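Serine acetyltransferase (Entamoeba histolytica, PDB 3Q1X) probably catalyses the transfer of an acetyl group to the hydroxyl of L-serine, the serine O-acetyltransferase step of cysteine biosynthesis. Local coordinates at residues Arg101-Asp106 and Val135-His140; Gly174-Asp179 and Val184-Thr189. One frame throughout, in Å; residues are numbered along the deposited sequence.

Contact 1: Arg101-Asp106 and Val135-His140; sequences RTLKTD and VYRIAH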
loop_
_atom_site.group_PDB
_atom_site.type_symbol
_atom_site.label_atom_id
_atom_site.label_comp_id
_atom_site.label_asym_id
_atom_site.label_seq_id
_atom_site.Cartn_x
_atom_site.Cartn_y
_atom_site.Cartn_z
ATOM N N ARG A 101 -15.497 -22.379 7.097
ATOM C CA ARG A 101 -15.687 -22.429 8.552
ATOM C C ARG A 101 -14.646 -21.570 9.280
ATOM O O ARG A 101 -14.984 -20.795 10.179
ATOM C CB ARG A 101 -15.660 -23.884 9.042
ATOM C CG ARG A 101 -16.870 -24.688 8.568
ATOM C CD ARG A 101 -16.927 -26.116 9.118
ATOM N NE ARG A 101 -15.982 -27.030 8.475
ATOM C CZ ARG A 101 -16.279 -27.882 7.489
ATOM N NH1 ARG A 101 -17.513 -27.974 7.003
ATOM N NH2 ARG A 101 -15.330 -28.657 6.990
ATOM N N THR A 102 -13.388 -21.663 8.852
ATOM C CA THR A 102 -12.334 -20.892 9.496
ATOM C C THR A 102 -12.534 -19.394 9.272
ATOM O O THR A 102 -12.319 -18.591 10.187
ATOM C CB THR A 102 -10.940 -21.297 8.994
ATOM O OG1 THR A 102 -10.757 -22.697 9.195
ATOM C CG2 THR A 102 -9.861 -20.539 9.751
ATOM N N LEU A 103 -12.938 -19.023 8.058
ATOM C CA LEU A 103 -13.141 -17.607 7.730
ATOM C C LEU A 103 -14.256 -16.999 8.580
ATOM O O LEU A 103 -14.194 -15.822 8.944
ATOM C CB LEU A 103 -13.423 -17.419 6.237
ATOM C CG LEU A 103 -12.205 -17.506 5.308
ATOM C CD1 LEU A 103 -12.664 -17.439 3.863
ATOM C CD2 LEU A 103 -11.183 -16.402 5.587
ATOM N N LYS A 104 -15.263 -17.806 8.914
ATOM C CA LYS A 104 -16.308 -17.349 9.831
ATOM C C LYS A 104 -15.711 -16.984 11.188
ATOM O O LYS A 104 -16.060 -15.940 11.752
ATOM C CB LYS A 104 -17.414 -18.399 9.983
ATOM C CG LYS A 104 -18.365 -18.433 8.800
ATOM C CD LYS A 104 -19.400 -19.536 8.962
ATOM C CE LYS A 104 -20.492 -19.136 9.940
ATOM N NZ LYS A 104 -21.393 -20.287 10.270
ATOM N N THR A 105 -14.824 -17.836 11.704
ATOM C CA THR A 105 -14.167 -17.565 12.996
ATOM C C THR A 105 -13.281 -16.316 12.935
ATOM O O THR A 105 -13.243 -15.528 13.891
ATOM C CB THR A 105 -13.337 -18.765 13.534
ATOM O OG1 THR A 105 -12.138 -18.932 12.764
ATOM C CG2 THR A 105 -14.147 -20.070 13.541
ATOM N N ASP A 106 -12.573 -16.125 11.822
ATOM C CA ASP A 106 -11.794 -14.897 11.615
ATOM C C ASP A 106 -12.674 -13.642 11.698
ATOM O O ASP A 106 -12.271 -12.612 12.256
ATOM C CB ASP A 106 -11.056 -14.937 10.270
ATOM C CG ASP A 106 -10.140 -16.145 10.137
ATOM O OD1 ASP A 106 -9.523 -16.571 11.141
ATOM O OD2 ASP A 106 -10.034 -16.683 9.021
ATOM N N VAL A 135 -7.685 -14.662 0.841
ATOM C CA VAL A 135 -6.786 -15.098 -0.207
ATOM C C VAL A 135 -5.674 -15.957 0.403
ATOM O O VAL A 135 -5.353 -17.011 -0.132
ATOM C CB VAL A 135 -6.258 -13.907 -1.026
ATOM C CG1 VAL A 135 -5.293 -14.372 -2.085
ATOM C CG2 VAL A 135 -7.428 -13.123 -1.657
ATOM N N TYR A 136 -5.127 -15.541 1.548
ATOM C CA TYR A 136 -4.101 -16.341 2.220
ATOM C C TYR A 136 -4.515 -17.804 2.453
ATOM O O TYR A 136 -3.711 -18.726 2.258
ATOM C CB TYR A 136 -3.664 -15.737 3.566
ATOM C CG TYR A 136 -3.104 -16.814 4.477
ATOM C CD1 TYR A 136 -1.804 -17.304 4.300
ATOM C CD2 TYR A 136 -3.908 -17.410 5.455
ATOM C CE1 TYR A 136 -1.312 -18.345 5.106
ATOM C CE2 TYR A 136 -3.426 -18.450 6.256
ATOM C CZ TYR A 136 -2.134 -18.908 6.075
ATOM O OH TYR A 136 -1.666 -19.937 6.866
ATOM N N ARG A 137 -5.757 -18.018 2.876
ATOM C CA ARG A 137 -6.158 -19.365 3.257
ATOM C C ARG A 137 -6.172 -20.297 2.049
ATOM O O ARG A 137 -5.887 -21.501 2.167
ATOM C CB ARG A 137 -7.480 -19.348 4.033
ATOM C CG ARG A 137 -7.303 -18.690 5.411
ATOM C CD ARG A 137 -8.286 -19.201 6.457
ATOM N NE ARG A 137 -8.174 -18.451 7.712
ATOM C CZ ARG A 137 -7.251 -18.682 8.643
ATOM N NH1 ARG A 137 -6.355 -19.659 8.480
ATOM N NH2 ARG A 137 -7.233 -17.948 9.745
ATOM N N ILE A 138 -6.452 -19.730 0.878
ATOM C CA ILE A 138 -6.375 -20.503 -0.359
ATOM C C ILE A 138 -4.925 -20.652 -0.835
ATOM O O ILE A 138 -4.495 -21.765 -1.146
ATOM C CB ILE A 138 -7.328 -19.953 -1.446
ATOM C CG1 ILE A 138 -8.771 -20.428 -1.173
ATOM C CG2 ILE A 138 -6.879 -20.384 -2.841
ATOM C CD1 ILE A 138 -9.485 -19.718 -0.031
ATOM N N ALA A 139 -4.169 -19.550 -0.853
ATOM C CA ALA A 139 -2.743 -19.586 -1.214
ATOM C C ALA A 139 -1.944 -20.615 -0.401
ATOM O O ALA A 139 -1.047 -21.291 -0.931
ATOM C CB ALA A 139 -2.125 -18.203 -1.087
ATOM N N HIS A 140 -2.267 -20.739 0.885
ATOM C CA HIS A 140 -1.620 -21.726 1.746
ATOM C C HIS A 140 -1.858 -23.178 1.310
ATOM O O HIS A 140 -0.949 -24.009 1.427
ATOM C CB HIS A 140 -2.005 -21.527 3.217
ATOM C CG HIS A 140 -1.254 -22.418 4.156
ATOM N ND1 HIS A 140 0.113 -22.353 4.313
ATOM C CD2 HIS A 140 -1.680 -23.413 4.971
ATOM C CE1 HIS A 140 0.497 -23.265 5.187
ATOM N NE2 HIS A 140 -0.572 -23.915 5.609
#

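Contact 2: Gly174-Asp179 and Val184-Thr189; sequences GHFFID and VVIGET. With SER (serine), chain B.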
loop_
_atom_site.group_PDB
_atom_site.type_symbol
_atom_site.label_atom_id
_atom_site.label_comp_id
_atom_site.label_asym_id
_atom_site.label_seq_id
_atom_site.Cartn_x
_atom_site.Cartn_y
_atom_site.Cartn_z
ATOM N N GLY A 174 -7.366 -20.410 13.263
ATOM C CA GLY A 174 -8.579 -19.598 13.168
ATOM C C GLY A 174 -8.700 -18.469 14.173
ATOM O O GLY A 174 -7.796 -18.234 14.972
ATOM N N HIS A 175 -9.843 -17.792 14.141
ATOM C CA HIS A 175 -10.086 -16.587 14.933
ATOM C C HIS A 175 -8.930 -15.595 14.798
ATOM O O HIS A 175 -8.464 -15.024 15.787
ATOM C CB HIS A 175 -10.340 -16.934 16.413
ATOM C CG HIS A 175 -11.543 -17.795 16.639
ATOM N ND1 HIS A 175 -12.789 -17.277 16.920
ATOM C CD2 HIS A 175 -11.688 -19.140 16.633
ATOM C CE1 HIS A 175 -13.650 -18.266 17.079
ATOM N NE2 HIS A 175 -13.009 -19.407 16.906
ATOM N N PHE A 176 -8.478 -15.409 13.564
ATOM C CA PHE A 176 -7.326 -14.587 13.266
ATOM C C PHE A 176 -7.778 -13.192 12.851
ATOM O O PHE A 176 -8.717 -13.039 12.063
ATOM C CB PHE A 176 -6.485 -15.246 12.165
ATOM C CG PHE A 176 -5.225 -14.502 11.825
ATOM C CD1 PHE A 176 -4.262 -14.240 12.794
ATOM C CD2 PHE A 176 -5.003 -14.064 10.533
ATOM C CE1 PHE A 176 -3.091 -13.541 12.472
ATOM C CE2 PHE A 176 -3.828 -13.369 10.194
ATOM C CZ PHE A 176 -2.872 -13.107 11.171
ATOM N N PHE A 177 -7.112 -12.177 13.387
ATOM C CA PHE A 177 -7.449 -10.786 13.068
ATOM C C PHE A 177 -6.230 -9.890 12.936
ATOM O O PHE A 177 -5.441 -9.753 13.874
ATOM C CB PHE A 177 -8.414 -10.221 14.115
ATOM C CG PHE A 177 -8.831 -8.781 13.875
ATOM C CD1 PHE A 177 -9.234 -8.335 12.610
ATOM C CD2 PHE A 177 -8.878 -7.885 14.939
ATOM C CE1 PHE A 177 -9.637 -7.007 12.409
ATOM C CE2 PHE A 177 -9.286 -6.557 14.755
ATOM C CZ PHE A 177 -9.662 -6.117 13.487
ATOM N N ILE A 178 -6.084 -9.281 11.759
ATOM C CA ILE A 178 -5.139 -8.197 11.543
ATOM C C ILE A 178 -5.944 -6.892 11.463
ATOM O O ILE A 178 -6.735 -6.706 10.547
ATOM C CB ILE A 178 -4.305 -8.379 10.245
ATOM C CG1 ILE A 178 -3.441 -9.642 10.315
ATOM C CG2 ILE A 178 -3.443 -7.152 9.995
ATOM C CD1 ILE A 178 -3.030 -10.188 8.964
ATOM N N ASP A 179 -5.746 -6.000 12.427
ATOM C CA ASP A 179 -6.385 -4.693 12.404
ATOM C C ASP A 179 -5.463 -3.675 11.773
ATOM O O ASP A 179 -4.271 -3.628 12.099
ATOM C CB ASP A 179 -6.735 -4.238 13.824
ATOM C CG ASP A 179 -7.798 -3.155 13.855
ATOM O OD1 ASP A 179 -8.346 -2.752 12.792
ATOM O OD2 ASP A 179 -8.108 -2.703 14.967
ATOM N N VAL A 184 2.283 -5.136 8.037
ATOM C CA VAL A 184 2.343 -6.501 8.555
ATOM C C VAL A 184 3.146 -7.401 7.614
ATOM O O VAL A 184 2.904 -7.442 6.401
ATOM C CB VAL A 184 0.925 -7.078 8.842
ATOM C CG1 VAL A 184 0.961 -8.566 9.132
ATOM C CG2 VAL A 184 0.296 -6.335 10.000
ATOM N N VAL A 185 4.110 -8.108 8.187
ATOM C CA VAL A 185 4.920 -9.068 7.445
ATOM C C VAL A 185 4.918 -10.379 8.220
ATOM O O VAL A 185 5.280 -10.421 9.399
ATOM C CB VAL A 185 6.370 -8.561 7.212
ATOM C CG1 VAL A 185 7.267 -9.670 6.665
ATOM C CG2 VAL A 185 6.375 -7.375 6.265
ATOM N N ILE A 186 4.502 -11.451 7.552
ATOM C CA ILE A 186 4.440 -12.769 8.183
ATOM C C ILE A 186 5.172 -13.741 7.248
ATOM O O ILE A 186 4.731 -13.976 6.124
ATOM C CB ILE A 186 2.973 -13.213 8.461
ATOM C CG1 ILE A 186 2.242 -12.192 9.355
ATOM C CG2 ILE A 186 2.939 -14.611 9.083
ATOM C CD1 ILE A 186 0.783 -12.511 9.597
ATOM N N GLY A 187 6.297 -14.280 7.712
ATOM C CA GLY A 187 7.201 -15.074 6.875
ATOM C C GLY A 187 6.790 -16.494 6.525
ATOM O O GLY A 187 5.843 -17.072 7.090
ATOM N N GLU A 188 7.539 -17.058 5.582
ATOM C CA GLU A 188 7.287 -18.379 5.021
ATOM C C GLU A 188 7.138 -19.498 6.056
ATOM O O GLU A 188 6.380 -20.439 5.854
ATOM C CB GLU A 188 8.411 -18.728 4.044
ATOM C CG GLU A 188 8.257 -20.093 3.359
ATOM C CD GLU A 188 9.232 -20.290 2.208
ATOM O OE1 GLU A 188 8.988 -21.170 1.354
ATOM O OE2 GLU A 188 10.236 -19.561 2.148
ATOM N N THR A 189 7.891 -19.409 7.147
ATOM C CA THR A 189 7.906 -20.490 8.125
ATOM C C THR A 189 7.312 -20.054 9.459
ATOM O O THR A 189 7.490 -20.722 10.481
ATOM C CB THR A 189 9.326 -21.082 8.317
ATOM O OG1 THR A 189 10.164 -20.128 8.975
ATOM C CG2 THR A 189 9.940 -21.456 6.972
HETATM N N SER B . -9.513 -0.409 15.365
HETATM C CA SER B . -9.203 -0.186 16.810
HETATM C C SER B . -10.136 0.859 17.404
HETATM O O SER B . -10.950 1.454 16.699
HETATM C CB SER B . -7.744 0.247 16.984
HETATM O OG SER B . -7.513 1.520 16.393
HETATM O OXT SER B . -10.093 1.128 18.598
#

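Contact 1: Arg101-Asp106 and Val135-His140
Arg-137 reaches across from helix 128-144 to take the carboxylate of Asp-106 on helix 82-113 in a side-on salt bridge. Its NE gives a hydrogen bond to Asp-106 OD2 at 2.9 Å, on the syn lone pair, and its NH2 meets Asp-106 OD1 at 3.0 Å, tilted out of both planes. A weak third bond runs from Arg-137 NH2 to Asp-106 OD2. Carboxylate and guanidinium lie 16° apart, nearly coplanar. The arginine chain, extended from CG to NE, spans most of the gap between axes 11.3 Å apart, which run roughly antiparallel at 145°. Packing is tight at the guanidinium: Thr-102 CG2, anti to the backbone N with OG1 beside it (chi1 -56°), sits over the centre of one face, 3.4 Å from Arg-137 CZ. Leu-103 CD2 comes up at the edge, 4.1 Å from Arg-137 CD. By contrast, Thr-102 itself is partly exposed, its hydroxyl turned to Ser-98 O of its own helix, and the neighbouring Arg-101 is exposed. The buried guanidinium has further partners: Arg-137 NH1 and NH2 donate to the carbonyls of Ile-172 and Lys-173. Helix 36-45 packs on Leu-103 through Phe-45, while Phe-176, beside strand 177-178, packs on Arg-137, placing the salt bridge where the helices meet the start of the left-handed beta-helix.

Contact 2: Gly174-Asp179 and Val184-Thr189
Ile-178 CG2 is anti to the backbone N, with CG1 beside it (chi1 -63°), whereas Val-184 CG2 stands beside its own N, CG1 being the anti branch (chi1 169°). The two CG2 methyls meet tip to tip, Ile-178 CG2 to Val-184 CG2 at 3.8 Å. Alongside, Phe-176 and Ile-186 approach from opposite directions. The phenyl ring offers its far end, and Phe-176 CZ lies 4.0 Å from Ile-186 CD1, which approaches the ring obliquely. All four side chains are buried inside the coil, between strands 177-178 and 185-186, which belong to different parallel sheets of the left-handed beta-helix of the hexapeptide-repeat family. Ile-166 and Ile-198, from neighbouring strands, extend the same apolar core. Asp-179 directs its side chain away from this core: its OD2 accepts a hydrogen bond of 2.7 Å from N of the bound serine, which is also held by Asp-114 and by Arg-222 of the third subunit. The chemistry is thus divided between two sides of one short strand region: the contact between the two segments inside the coil is apolar, whereas the outer carboxylate receives the substrate's amino group at a site shared between subunits.

How the contacts relate
Along the chain the contacts come in series: contact 1 closes within helix 128-144 before contact 2 opens at Gly-174, and their centres lie 11 Å apart. Contact 1 belongs to the helical part, contact 2 to the first turns of the beta-helix, and they share no helix or strand. They nevertheless touch: Asp-106 OD1 and Phe-176 N are 2.9 Å apart, and Thr-105 OG1 and His-175 N also 2.9 Å, both probable hydrogen bonds. Side chains of helix 82-113 thus hold the backbone leading into strand 177-178, joining the helical part to the beta-helix only a few residues before the serine-binding Asp-179.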